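Local atomic coordinates of galactose-binding like protein (Bacteroides thetaiotaomicron, PDB entry 7M1A), a protein that probably binds carbohydrate as a SusE-like protein, this chain being its calcium-bound, galactose-binding-like beta-sandwich domain, from a family with a potential degradative capacity. Residues 43-48 and 168-173; 8-13 and 23-28; 92-97 and 109-114; 57-62 and 153-158. One frame throughout, in Å; residues are numbered along the deposited sequence.

Contact 1: 43-48 and 168-173; sequences VGLHTG and ICFTEL. With CA (calcium ion), chain F; EDO (1,2-ethanediol), chain E.
L45 and F170 form a hydrogen-bonded antiparallel pair beside the calcium site of this galactose-binding-like beta sandwich, and H46 with C169 is the next, non-hydrogen-bonded pair. Backbone bonds hold the two strands: L45 N to F170 O, the returning F170 N to L45 O, and T47 N to I168 O. Two threonine hydroxyls extend this grip. T47 OG1 accepts from I168 N at 2.9 Å and is itself hydrogen-bonded to N167 OD1, while a chi1 of -178° sets T171 OG1 beside its own carbonyl carbon, where it donates to V43 O at 2.7 Å. Apolar contact lies on the L45 side, where L45 CD1 is 3.8 Å from F170 CE1. On the opposite side, C169 CB sits over one face of the H46 imidazole, 3.6 Å from the ring centroid. The metal site is shared with Y28, N31 and R33. Here the calcium ion is bound by T171 O at 2.3 Å, by E172 OE1 at 2.3 Å and by a water.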
loop_
_atom_site.group_PDB
_atom_site.type_symbol
_atom_site.label_atom_id
_atom_site.label_comp_id
_atom_site.label_asym_id
_atom_site.label_seq_id
_atom_site.Cartn_x
_atom_site.Cartn_y
_atom_site.Cartn_z
ATOM N N VAL A 43 10.689 10.075 -2.767
ATOM C CA VAL A 43 11.851 10.212 -1.884
ATOM C C VAL A 43 11.937 9.168 -0.784
ATOM O O VAL A 43 13.044 8.752 -0.403
ATOM C CB VAL A 43 11.876 11.654 -1.301
ATOM C CG1 VAL A 43 12.910 11.879 -0.213
ATOM C CG2 VAL A 43 12.029 12.683 -2.462
ATOM N N GLY A 44 10.793 8.782 -0.230
ATOM C CA GLY A 44 10.877 7.840 0.872
ATOM C C GLY A 44 9.501 7.682 1.506
ATOM O O GLY A 44 8.460 7.990 0.877
ATOM N N LEU A 45 9.470 7.179 2.746
ATOM C CA LEU A 45 8.254 7.106 3.502
ATOM C C LEU A 45 8.386 8.016 4.705
ATOM O O LEU A 45 9.513 8.392 5.120
ATOM C CB LEU A 45 7.857 5.666 3.871
ATOM C CG LEU A 45 8.748 4.922 4.887
ATOM C CD1 LEU A 45 8.553 5.378 6.338
ATOM C CD2 LEU A 45 8.457 3.410 4.804
ATOM N N HIS A 46 7.225 8.414 5.231
ATOM C CA HIS A 46 7.249 9.357 6.340
ATOM C C HIS A 46 5.953 9.261 7.127
ATOM O O HIS A 46 4.883 9.383 6.538
ATOM C CB HIS A 46 7.401 10.783 5.751
ATOM C CG HIS A 46 7.846 11.793 6.741
ATOM N ND1 HIS A 46 7.248 11.974 8.014
ATOM C CD2 HIS A 46 8.833 12.720 6.613
ATOM C CE1 HIS A 46 7.918 12.974 8.600
ATOM N NE2 HIS A 46 8.876 13.420 7.768
ATOM N N THR A 47 6.013 8.999 8.452
ATOM C CA THR A 47 4.782 8.868 9.239
ATOM C C THR A 47 4.227 10.190 9.744
ATOM O O THR A 47 3.173 10.163 10.395
ATOM C CB THR A 47 5.036 7.982 10.470
ATOM O OG1 THR A 47 6.021 8.557 11.334
ATOM C CG2 THR A 47 5.512 6.588 10.086
ATOM N N GLY A 48 4.907 11.324 9.421
ATOM C CA GLY A 48 4.425 12.616 9.896
ATOM C C GLY A 48 5.120 13.033 11.197
ATOM O O GLY A 48 6.180 12.519 11.587
ATOM N N ILE A 168 8.794 8.007 12.028
ATOM C CA ILE A 168 9.932 7.572 11.238
ATOM C C ILE A 168 9.827 8.093 9.800
ATOM O O ILE A 168 8.756 8.091 9.182
ATOM C CB ILE A 168 10.106 6.019 11.273
ATOM C CG1 ILE A 168 11.368 5.545 10.539
ATOM C CG2 ILE A 168 8.837 5.331 10.745
ATOM C CD1 ILE A 168 11.687 4.091 10.744
ATOM N N CYS A 169 10.979 8.485 9.213
ATOM C CA CYS A 169 11.069 8.717 7.774
ATOM C C CYS A 169 12.460 8.197 7.331
ATOM O O CYS A 169 13.442 8.302 8.065
ATOM C CB CYS A 169 10.908 10.209 7.446
ATOM S SG CYS A 169 12.133 11.343 8.147
ATOM N N PHE A 170 12.553 7.731 6.093
ATOM C CA PHE A 170 13.811 7.284 5.516
ATOM C C PHE A 170 13.611 7.066 4.012
ATOM O O PHE A 170 12.439 7.110 3.544
ATOM C CB PHE A 170 14.438 6.055 6.189
ATOM C CG PHE A 170 13.664 4.790 6.017
ATOM C CD1 PHE A 170 12.510 4.558 6.806
ATOM C CD2 PHE A 170 14.062 3.811 5.133
ATOM C CE1 PHE A 170 11.796 3.358 6.702
ATOM C CE2 PHE A 170 13.330 2.604 5.021
ATOM C CZ PHE A 170 12.195 2.420 5.791
ATOM N N THR A 171 14.719 6.849 3.249
ATOM C CA THR A 171 14.629 6.820 1.797
ATOM C C THR A 171 14.712 5.406 1.200
ATOM O O THR A 171 14.140 5.223 0.075
ATOM C CB THR A 171 15.660 7.739 1.123
ATOM O OG1 THR A 171 15.477 7.687 -0.297
ATOM C CG2 THR A 171 17.109 7.343 1.393
ATOM N N GLU A 172 15.436 4.436 1.785
ATOM C CA GLU A 172 15.633 3.152 1.112
ATOM C C GLU A 172 16.047 2.128 2.157
ATOM O O GLU A 172 16.752 2.480 3.127
ATOM C CB GLU A 172 16.742 3.231 0.029
ATOM C CG GLU A 172 16.846 2.023 -0.899
ATOM C CD GLU A 172 15.644 1.799 -1.824
ATOM O OE1 GLU A 172 14.779 2.687 -1.943
ATOM O OE2 GLU A 172 15.634 0.766 -2.496
ATOM N N LEU A 173 15.659 0.866 1.931
ATOM C CA LEU A 173 16.243 -0.245 2.669
ATOM C C LEU A 173 16.634 -1.311 1.668
ATOM O O LEU A 173 16.173 -1.283 0.512
ATOM C CB LEU A 173 15.323 -0.738 3.806
ATOM C CG LEU A 173 13.850 -0.955 3.482
ATOM C CD1 LEU A 173 13.713 -2.144 2.543
ATOM C CD2 LEU A 173 13.093 -1.166 4.792
HETATM CA CA CA F . 14.172 4.897 -2.201
HETATM C C1 EDO E . 9.300 16.713 9.483
HETATM O O1 EDO E . 9.947 15.747 8.694
HETATM C C2 EDO E . 9.897 18.087 9.268
HETATM O O2 EDO E . 10.049 18.113 7.901
HETATM O O HOH W 1 13.860 7.076 -3.022
#

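Contact 2: 8-13 and 23-28; sequences FREMYL and DGKMEY. With CA (calcium ion), chain F.
The 3-10 segment beginning at M26 includes Y28, whose carbonyl O binds calcium, and it rests on the short strand 9-11 through E10, without a direct hydrogen bond between 8-13 and 23-28. Selenomethionine M26 makes the apolar part of the contact: its chain crosses that of E10 at about a right angle, bringing M26 CE to 3.8 Å from E10 CG, and the same methyl, M26 CE, lies 3.9 Å from M11 O. E10 CG stands anti to its backbone N (chi1 -180°), which carries the methylene group against the selenium end. Beside it, E27 OE2 approaches E10 CB at 3.6 Å. A water links the segments: it accepts from E10 N at 2.9 Å and lies 2.8 Å from E27 OE2, to which it probably donates. The other oxygen, E27 OE1, uses its syn lone pair to take K25 NZ in a 2.7 Å salt bridge. Shortening E27 to an alanine would probably leave the ammonium of K25 without this mate and the water without its probable acceptor. K25 also pairs with E10 of the second subunit, and E10 with K25 of that subunit. Y28 O lies 2.3 Å from the calcium ion, while strand 9-11 runs antiparallel beside strand 56-66, whose F58 and F60 pack against M26.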
loop_
_atom_site.group_PDB
_atom_site.type_symbol
_atom_site.label_atom_id
_atom_site.label_comp_id
_atom_site.label_asym_id
_atom_site.label_seq_id
_atom_site.Cartn_x
_atom_site.Cartn_y
_atom_site.Cartn_z
ATOM N N PHE A 8 8.737 -6.912 -3.826
ATOM C CA PHE A 8 8.287 -6.478 -2.466
ATOM C C PHE A 8 6.880 -5.867 -2.586
ATOM O O PHE A 8 6.531 -5.249 -3.614
ATOM C CB PHE A 8 9.242 -5.394 -1.898
ATOM C CG PHE A 8 10.607 -5.833 -1.449
ATOM C CD1 PHE A 8 11.158 -7.071 -1.806
ATOM C CD2 PHE A 8 11.360 -4.950 -0.631
ATOM C CE1 PHE A 8 12.431 -7.433 -1.372
ATOM C CE2 PHE A 8 12.643 -5.289 -0.203
ATOM C CZ PHE A 8 13.193 -6.502 -0.606
ATOM N N ARG A 9 6.097 -6.009 -1.515
ATOM C CA ARG A 9 4.757 -5.455 -1.529
ATOM C C ARG A 9 4.405 -4.816 -0.201
ATOM O O ARG A 9 4.716 -5.381 0.875
ATOM C CB ARG A 9 3.702 -6.548 -1.788
ATOM C CG ARG A 9 3.860 -7.184 -3.156
ATOM C CD ARG A 9 3.396 -6.345 -4.328
ATOM N NE ARG A 9 3.460 -7.019 -5.567
ATOM C CZ ARG A 9 4.478 -6.968 -6.425
ATOM N NH1 ARG A 9 5.555 -6.273 -6.151
ATOM N NH2 ARG A 9 4.423 -7.619 -7.566
ATOM N N GLU A 10 3.790 -3.625 -0.244
ATOM C CA GLU A 10 3.254 -2.992 0.957
ATOM C C GLU A 10 2.158 -3.889 1.552
ATOM O O GLU A 10 1.451 -4.584 0.827
ATOM C CB GLU A 10 2.730 -1.614 0.538
ATOM C CG GLU A 10 2.127 -0.768 1.621
ATOM C CD GLU A 10 0.650 -0.869 1.859
ATOM O OE1 GLU A 10 0.090 -1.928 1.462
ATOM O OE2 GLU A 10 0.140 -0.021 2.562
HETATM N N MSE A 11 2.085 -3.889 2.895
HETATM C CA MSE A 11 0.950 -4.455 3.608
HETATM C C MSE A 11 0.406 -3.399 4.548
HETATM O O MSE A 11 1.094 -2.403 4.849
HETATM C CB MSE A 11 1.370 -5.702 4.344
HETATM C CG MSE A 11 1.819 -6.786 3.390
HETATM SE SE MSE A 11 2.190 -8.479 4.293
HETATM C CE MSE A 11 0.357 -8.961 4.671
ATOM N N TYR A 12 -0.763 -3.684 5.172
ATOM C CA TYR A 12 -1.313 -2.689 6.087
ATOM C C TYR A 12 -2.156 -3.487 7.067
ATOM O O TYR A 12 -3.224 -4.009 6.693
ATOM C CB TYR A 12 -2.177 -1.625 5.418
ATOM C CG TYR A 12 -2.524 -0.556 6.435
ATOM C CD1 TYR A 12 -1.562 0.383 6.902
ATOM C CD2 TYR A 12 -3.794 -0.581 7.051
ATOM C CE1 TYR A 12 -1.888 1.291 7.906
ATOM C CE2 TYR A 12 -4.115 0.342 8.042
ATOM C CZ TYR A 12 -3.149 1.236 8.492
ATOM O OH TYR A 12 -3.452 2.081 9.503
ATOM N N LEU A 13 -1.610 -3.714 8.276
ATOM C CA LEU A 13 -2.283 -4.468 9.321
ATOM C C LEU A 13 -2.897 -3.517 10.321
ATOM O O LEU A 13 -2.520 -2.377 10.375
ATOM C CB LEU A 13 -1.271 -5.342 10.076
ATOM C CG LEU A 13 -0.331 -6.215 9.244
ATOM C CD1 LEU A 13 0.460 -7.188 10.111
ATOM C CD2 LEU A 13 -1.135 -7.013 8.183
ATOM N N ASP A 23 4.048 13.432 0.855
ATOM C CA ASP A 23 4.041 12.758 -0.458
ATOM C C ASP A 23 4.869 11.468 -0.416
ATOM O O ASP A 23 5.339 11.002 -1.455
ATOM C CB ASP A 23 4.592 13.671 -1.593
ATOM C CG ASP A 23 3.718 14.867 -1.847
ATOM O OD1 ASP A 23 2.487 14.727 -1.733
ATOM O OD2 ASP A 23 4.289 15.903 -2.237
ATOM N N GLY A 24 4.970 10.868 0.767
ATOM C CA GLY A 24 5.682 9.599 0.891
ATOM C C GLY A 24 4.828 8.417 0.479
ATOM O O GLY A 24 3.628 8.540 0.281
ATOM N N LYS A 25 5.493 7.271 0.327
ATOM C CA LYS A 25 4.817 6.018 -0.005
ATOM C C LYS A 25 5.786 4.905 0.333
ATOM O O LYS A 25 7.010 4.999 0.200
ATOM C CB LYS A 25 4.564 5.908 -1.536
ATOM C CG LYS A 25 3.463 4.894 -1.794
ATOM C CD LYS A 25 2.071 5.345 -1.425
ATOM C CE LYS A 25 1.096 4.153 -1.611
ATOM N NZ LYS A 25 1.459 2.884 -0.868
HETATM N N MSE A 26 5.247 3.803 0.866
HETATM C CA MSE A 26 6.095 2.729 1.333
HETATM C C MSE A 26 6.987 2.229 0.182
HETATM O O MSE A 26 8.156 1.905 0.400
HETATM C CB MSE A 26 5.308 1.559 1.966
HETATM C CG MSE A 26 6.342 0.676 2.785
HETATM SE SE MSE A 26 5.456 -0.889 3.573
HETATM C CE MSE A 26 4.162 0.062 4.743
ATOM N N GLU A 27 6.397 2.115 -1.061
ATOM C CA GLU A 27 7.140 1.532 -2.170
ATOM C C GLU A 27 8.380 2.372 -2.478
ATOM O O GLU A 27 9.269 1.886 -3.136
ATOM C CB GLU A 27 6.230 1.515 -3.410
ATOM C CG GLU A 27 5.085 0.470 -3.379
ATOM C CD GLU A 27 3.855 0.805 -2.591
ATOM O OE1 GLU A 27 3.740 1.884 -1.932
ATOM O OE2 GLU A 27 2.898 -0.041 -2.724
ATOM N N TYR A 28 8.420 3.634 -2.017
ATOM C CA TYR A 28 9.607 4.428 -2.304
ATOM C C TYR A 28 10.852 3.982 -1.538
ATOM O O TYR A 28 11.962 4.460 -1.906
ATOM C CB TYR A 28 9.290 5.919 -2.020
ATOM C CG TYR A 28 8.203 6.546 -2.873
ATOM C CD1 TYR A 28 7.791 5.991 -4.091
ATOM C CD2 TYR A 28 7.550 7.687 -2.432
ATOM C CE1 TYR A 28 6.781 6.597 -4.815
ATOM C CE2 TYR A 28 6.570 8.349 -3.172
ATOM C CZ TYR A 28 6.244 7.818 -4.393
ATOM O OH TYR A 28 5.201 8.376 -5.082
HETATM CA CA CA F . 14.172 4.897 -2.201
HETATM O O HOH W 2 3.289 -2.761 -2.988
HETATM O O HOH W 1 13.860 7.076 -3.022
#

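Contact 3: 92-97 and 109-114; sequences EVWGCA and WVKLLD
C96 SG sits over one face of W109, 3.6 Å from the centroid of its six-membered ring, in the buried, tightly packed part of the contact. G95 C comes close to the same indole, 3.4 Å from W109 CE3, and V93 CB meets L113 CB at 4.1 Å on the face that turns to F71. These residues belong to the antiparallel pairing of the consecutive strands 88-96 and 110-116, which carries a classic beta bulge: L112 and L113 both face V93, and V93 O accepts from L112 N at 2.7 Å and from L113 N at 3.1 Å. The other face is looser. There K111 packs on W94, with K111 CB over the centre of the six-membered ring, 3.6 Å from its centroid. E92 OE1, near the plane of the indole, accepts from W94 NE1 at 2.9 Å, the donor lying above the carboxylate plane. Were W94 a leucine, K111 CB would probably lose the flat surface under it and E92 OE1 its indole donor. Toward exposed D114 this face meets solvent: K111 NZ bonds D114 OD1 at 2.9 Å but reaches E92 OE2 only in a long salt bridge, and a water donating to both carboxylates probably eases their mutual repulsion.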
loop_
_atom_site.group_PDB
_atom_site.type_symbol
_atom_site.label_atom_id
_atom_site.label_comp_id
_atom_site.label_asym_id
_atom_site.label_seq_id
_atom_site.Cartn_x
_atom_site.Cartn_y
_atom_site.Cartn_z
ATOM N N GLU A 92 13.753 -1.549 15.215
ATOM C CA GLU A 92 13.874 -2.992 15.199
ATOM C C GLU A 92 13.346 -3.550 13.878
ATOM O O GLU A 92 12.413 -2.976 13.291
ATOM C CB GLU A 92 13.056 -3.655 16.316
ATOM C CG GLU A 92 13.569 -3.293 17.703
ATOM C CD GLU A 92 12.629 -3.661 18.830
ATOM O OE1 GLU A 92 11.479 -4.057 18.584
ATOM O OE2 GLU A 92 13.123 -3.666 19.931
ATOM N N VAL A 93 13.916 -4.674 13.412
ATOM C CA VAL A 93 13.395 -5.389 12.248
ATOM C C VAL A 93 12.857 -6.714 12.719
ATOM O O VAL A 93 13.599 -7.452 13.396
ATOM C CB VAL A 93 14.484 -5.580 11.140
ATOM C CG1 VAL A 93 13.877 -6.184 9.885
ATOM C CG2 VAL A 93 15.178 -4.261 10.875
ATOM N N TRP A 94 11.619 -7.052 12.340
ATOM C CA TRP A 94 10.941 -8.278 12.785
ATOM C C TRP A 94 10.493 -9.023 11.523
ATOM O O TRP A 94 10.307 -8.440 10.432
ATOM C CB TRP A 94 9.686 -8.013 13.655
ATOM C CG TRP A 94 9.949 -7.379 14.968
ATOM C CD1 TRP A 94 10.554 -6.155 15.219
ATOM C CD2 TRP A 94 9.671 -7.956 16.251
ATOM N NE1 TRP A 94 10.496 -5.877 16.615
ATOM C CE2 TRP A 94 10.007 -7.005 17.247
ATOM C CE3 TRP A 94 9.208 -9.230 16.616
ATOM C CZ2 TRP A 94 9.837 -7.320 18.614
ATOM C CZ3 TRP A 94 8.968 -9.515 17.968
ATOM C CH2 TRP A 94 9.279 -8.550 18.938
ATOM N N GLY A 95 10.322 -10.355 11.622
ATOM C CA GLY A 95 9.903 -11.124 10.474
ATOM C C GLY A 95 9.038 -12.316 10.855
ATOM O O GLY A 95 8.884 -12.669 12.061
ATOM N N CYS A 96 8.287 -12.825 9.856
ATOM C CA CYS A 96 7.619 -14.116 10.020
ATOM C C CYS A 96 7.553 -14.809 8.669
ATOM O O CYS A 96 7.849 -14.235 7.644
ATOM C CB CYS A 96 6.242 -14.004 10.687
ATOM S SG CYS A 96 5.031 -13.029 9.741
ATOM N N ALA A 97 7.162 -16.097 8.696
ATOM C CA ALA A 97 7.185 -16.944 7.539
ATOM C C ALA A 97 5.818 -17.177 6.931
ATOM O O ALA A 97 5.771 -17.639 5.779
ATOM C CB ALA A 97 7.816 -18.311 7.800
ATOM N N TRP A 109 5.371 -12.948 15.234
ATOM C CA TRP A 109 6.605 -12.284 14.663
ATOM C C TRP A 109 7.797 -12.610 15.567
ATOM O O TRP A 109 7.664 -12.706 16.806
ATOM C CB TRP A 109 6.316 -10.782 14.603
ATOM C CG TRP A 109 5.230 -10.423 13.631
ATOM C CD1 TRP A 109 3.909 -10.336 13.897
ATOM C CD2 TRP A 109 5.445 -10.054 12.278
ATOM N NE1 TRP A 109 3.243 -9.982 12.721
ATOM C CE2 TRP A 109 4.177 -9.762 11.723
ATOM C CE3 TRP A 109 6.623 -9.958 11.484
ATOM C CZ2 TRP A 109 4.031 -9.349 10.399
ATOM C CZ3 TRP A 109 6.459 -9.536 10.180
ATOM C CH2 TRP A 109 5.178 -9.270 9.644
ATOM N N VAL A 110 8.985 -12.627 14.923
ATOM C CA VAL A 110 10.215 -12.825 15.617
ATOM C C VAL A 110 11.114 -11.627 15.344
ATOM O O VAL A 110 11.174 -11.081 14.246
ATOM C CB VAL A 110 10.834 -14.173 15.177
ATOM C CG1 VAL A 110 12.220 -14.412 15.758
ATOM C CG2 VAL A 110 9.951 -15.313 15.702
ATOM N N LYS A 111 11.834 -11.179 16.373
ATOM C CA LYS A 111 12.690 -9.995 16.236
ATOM C C LYS A 111 14.030 -10.439 15.632
ATOM O O LYS A 111 14.690 -11.318 16.160
ATOM C CB LYS A 111 12.936 -9.280 17.571
ATOM C CG LYS A 111 13.763 -7.988 17.388
ATOM C CD LYS A 111 13.830 -7.129 18.648
ATOM C CE LYS A 111 14.548 -7.824 19.785
ATOM N NZ LYS A 111 14.702 -6.884 20.896
ATOM N N LEU A 112 14.351 -9.868 14.470
ATOM C CA LEU A 112 15.507 -10.276 13.655
ATOM C C LEU A 112 16.715 -9.428 14.048
ATOM O O LEU A 112 17.856 -9.937 14.136
ATOM C CB LEU A 112 15.179 -10.144 12.183
ATOM C CG LEU A 112 14.039 -11.073 11.701
ATOM C CD1 LEU A 112 13.760 -10.502 10.284
ATOM C CD2 LEU A 112 14.568 -12.489 11.540
ATOM N N LEU A 113 16.489 -8.114 14.252
ATOM C CA LEU A 113 17.588 -7.173 14.455
ATOM C C LEU A 113 17.169 -6.052 15.406
ATOM O O LEU A 113 16.077 -5.497 15.262
ATOM C CB LEU A 113 17.973 -6.420 13.149
ATOM C CG LEU A 113 18.567 -7.323 12.041
ATOM C CD1 LEU A 113 18.564 -6.606 10.698
ATOM C CD2 LEU A 113 19.947 -7.876 12.395
ATOM N N ASP A 114 18.123 -5.715 16.304
ATOM C CA ASP A 114 18.039 -4.487 17.102
ATOM C C ASP A 114 18.990 -3.494 16.438
ATOM O O ASP A 114 20.194 -3.777 16.329
ATOM C CB ASP A 114 18.653 -4.689 18.487
ATOM C CG ASP A 114 17.848 -5.627 19.337
ATOM O OD1 ASP A 114 16.712 -5.286 19.588
ATOM O OD2 ASP A 114 18.326 -6.757 19.630
HETATM O O HOH W 3 15.839 -2.900 20.213
#

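Contact 4: 57-62 and 153-158; sequences VFTFDL and YIRIKC
With chi1 at 59°, the ring of F60 sits between its own backbone N and carbonyl carbon, which lays it alongside I154, whose CB lies over one ring face, 3.9 Å from the centroid. F58 makes the same turn, and F58 CZ approaches I156 CB at 3.6 Å. In both pairs the side chains point the same way, lining the face that packs on F170, L173 and F175 in the second sheet of the sandwich. The strands pair antiparallel, bound by F58 N to I156 O, I156 N to F58 O and the matching two bonds between F60 and I154. On the other face R155 NE donates to T59 OG1 at 3.0 Å, nearly straight at 168° and in the guanidinium plane, while V57 CG1 rests over one face of that group. D61 OD2 meets the edge of the Y153 ring, 3.4 Å from Y153 CE1. D61 OD1 is bonded to G63 N and R152, D61 OD2 pairs with R9 of the second subunit, and D16 bonds both R155 and T59. One face is therefore hydrocarbon, while the other buries a guanidinium whose charge D16 probably balances and whose orientation T59 and V57 help to fix.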
loop_
_atom_site.group_PDB
_atom_site.type_symbol
_atom_site.label_atom_id
_atom_site.label_comp_id
_atom_site.label_asym_id
_atom_site.label_seq_id
_atom_site.Cartn_x
_atom_site.Cartn_y
_atom_site.Cartn_z
ATOM N N VAL A 57 4.932 1.527 13.579
ATOM C CA VAL A 57 5.082 0.170 13.053
ATOM C C VAL A 57 4.568 0.150 11.609
ATOM O O VAL A 57 3.482 0.609 11.374
ATOM C CB VAL A 57 4.359 -0.872 13.948
ATOM C CG1 VAL A 57 4.342 -2.260 13.318
ATOM C CG2 VAL A 57 4.875 -0.865 15.357
ATOM N N PHE A 58 5.309 -0.509 10.700
ATOM C CA PHE A 58 4.693 -0.763 9.392
ATOM C C PHE A 58 5.228 -2.117 8.902
ATOM O O PHE A 58 6.169 -2.702 9.463
ATOM C CB PHE A 58 4.971 0.403 8.421
ATOM C CG PHE A 58 6.409 0.594 8.061
ATOM C CD1 PHE A 58 7.040 -0.145 7.070
ATOM C CD2 PHE A 58 7.191 1.476 8.826
ATOM C CE1 PHE A 58 8.391 -0.003 6.778
ATOM C CE2 PHE A 58 8.554 1.619 8.557
ATOM C CZ PHE A 58 9.185 0.855 7.571
ATOM N N THR A 59 4.520 -2.650 7.883
ATOM C CA THR A 59 4.621 -4.055 7.533
ATOM C C THR A 59 4.758 -4.169 6.009
ATOM O O THR A 59 4.056 -3.482 5.248
ATOM C CB THR A 59 3.338 -4.755 7.964
ATOM O OG1 THR A 59 3.051 -4.518 9.354
ATOM C CG2 THR A 59 3.400 -6.252 7.756
ATOM N N PHE A 60 5.519 -5.172 5.533
ATOM C CA PHE A 60 5.622 -5.431 4.092
ATOM C C PHE A 60 6.006 -6.881 3.841
ATOM O O PHE A 60 6.304 -7.615 4.763
ATOM C CB PHE A 60 6.551 -4.444 3.379
ATOM C CG PHE A 60 7.963 -4.407 3.866
ATOM C CD1 PHE A 60 8.299 -3.666 4.996
ATOM C CD2 PHE A 60 9.003 -5.096 3.221
ATOM C CE1 PHE A 60 9.643 -3.518 5.409
ATOM C CE2 PHE A 60 10.348 -4.994 3.673
ATOM C CZ PHE A 60 10.653 -4.205 4.741
ATOM N N ASP A 61 5.922 -7.296 2.585
ATOM C CA ASP A 61 6.099 -8.660 2.115
ATOM C C ASP A 61 7.309 -8.607 1.203
ATOM O O ASP A 61 7.342 -7.814 0.227
ATOM C CB ASP A 61 4.817 -9.020 1.379
ATOM C CG ASP A 61 4.692 -10.399 0.799
ATOM O OD1 ASP A 61 5.677 -11.152 0.730
ATOM O OD2 ASP A 61 3.525 -10.759 0.474
ATOM N N LEU A 62 8.282 -9.501 1.410
ATOM C CA LEU A 62 9.464 -9.611 0.543
ATOM C C LEU A 62 9.130 -10.322 -0.769
ATOM O O LEU A 62 9.935 -10.247 -1.713
ATOM C CB LEU A 62 10.630 -10.373 1.236
ATOM C CG LEU A 62 11.130 -9.762 2.563
ATOM C CD1 LEU A 62 12.032 -10.729 3.298
ATOM C CD2 LEU A 62 11.858 -8.436 2.286
ATOM N N TYR A 153 7.831 -12.046 5.529
ATOM C CA TYR A 153 7.141 -10.804 5.877
ATOM C C TYR A 153 7.977 -10.065 6.895
ATOM O O TYR A 153 8.631 -10.729 7.711
ATOM C CB TYR A 153 5.761 -11.144 6.457
ATOM C CG TYR A 153 4.999 -12.002 5.492
ATOM C CD1 TYR A 153 4.388 -11.493 4.327
ATOM C CD2 TYR A 153 4.904 -13.376 5.722
ATOM C CE1 TYR A 153 3.670 -12.344 3.489
ATOM C CE2 TYR A 153 4.245 -14.234 4.856
ATOM C CZ TYR A 153 3.650 -13.718 3.711
ATOM O OH TYR A 153 2.984 -14.571 2.849
ATOM N N ILE A 154 7.943 -8.757 6.804
ATOM C CA ILE A 154 8.816 -7.931 7.642
ATOM C C ILE A 154 8.008 -6.850 8.327
ATOM O O ILE A 154 7.060 -6.306 7.759
ATOM C CB ILE A 154 9.902 -7.265 6.786
ATOM C CG1 ILE A 154 10.818 -8.329 6.146
ATOM C CG2 ILE A 154 10.771 -6.293 7.608
ATOM C CD1 ILE A 154 11.708 -9.093 7.075
ATOM N N ARG A 155 8.387 -6.509 9.562
ATOM C CA ARG A 155 7.917 -5.298 10.214
ATOM C C ARG A 155 9.126 -4.455 10.627
ATOM O O ARG A 155 10.166 -4.988 11.091
ATOM C CB ARG A 155 7.013 -5.544 11.417
ATOM C CG ARG A 155 5.624 -5.908 10.979
ATOM C CD ARG A 155 4.833 -6.361 12.209
ATOM N NE ARG A 155 3.536 -5.639 12.045
ATOM C CZ ARG A 155 2.613 -5.652 12.987
ATOM N NH1 ARG A 155 2.781 -6.370 14.107
ATOM N NH2 ARG A 155 1.508 -4.919 12.889
ATOM N N ILE A 156 8.955 -3.135 10.527
ATOM C CA ILE A 156 9.926 -2.216 11.141
ATOM C C ILE A 156 9.204 -1.427 12.231
ATOM O O ILE A 156 8.076 -0.970 12.059
ATOM C CB ILE A 156 10.588 -1.336 10.083
ATOM C CG1 ILE A 156 11.552 -2.245 9.259
ATOM C CG2 ILE A 156 11.356 -0.160 10.701
ATOM C CD1 ILE A 156 12.213 -1.571 8.080
ATOM N N LYS A 157 9.819 -1.420 13.443
ATOM C CA LYS A 157 9.310 -0.673 14.596
ATOM C C LYS A 157 10.308 0.446 14.954
ATOM O O LYS A 157 11.475 0.164 15.193
ATOM C CB LYS A 157 9.110 -1.663 15.745
ATOM C CG LYS A 157 8.586 -1.060 17.055
ATOM C CD LYS A 157 8.640 -2.101 18.259
ATOM C CE LYS A 157 7.831 -1.558 19.413
ATOM N NZ LYS A 157 7.768 -2.478 20.579
ATOM N N CYS A 158 9.821 1.705 15.017
ATOM C CA CYS A 158 10.683 2.834 15.364
ATOM C C CYS A 158 10.532 3.133 16.855
ATOM O O CYS A 158 9.519 3.729 17.274
ATOM C CB CYS A 158 10.334 4.054 14.509
ATOM S SG CYS A 158 11.642 5.276 14.802
#

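Overall arrangement
Along the chain, contact 2 closes before the others open; contact 1 then spans the rest, with contact 4 lying between its two segments and contact 3 between those of contact 4. Contacts 2, 3 and 4 reach one antiparallel sheet, in which strands 9-11, 56-66, 151-158, 88-96 and 110-116 follow as neighbours. Contact 4 lies centrally, with its centre about 8 Å from that of contact 3 and about 10 Å from that of contact 2. Contact 1 belongs to the second sheet, and its F170 and L173 meet F58 and I156 across the sandwich. Contacts 1 and 2 share the calcium ion, joining the loop at 23-28 to strand 169-176, whereas contacts 2 and 4 also touch the second subunit.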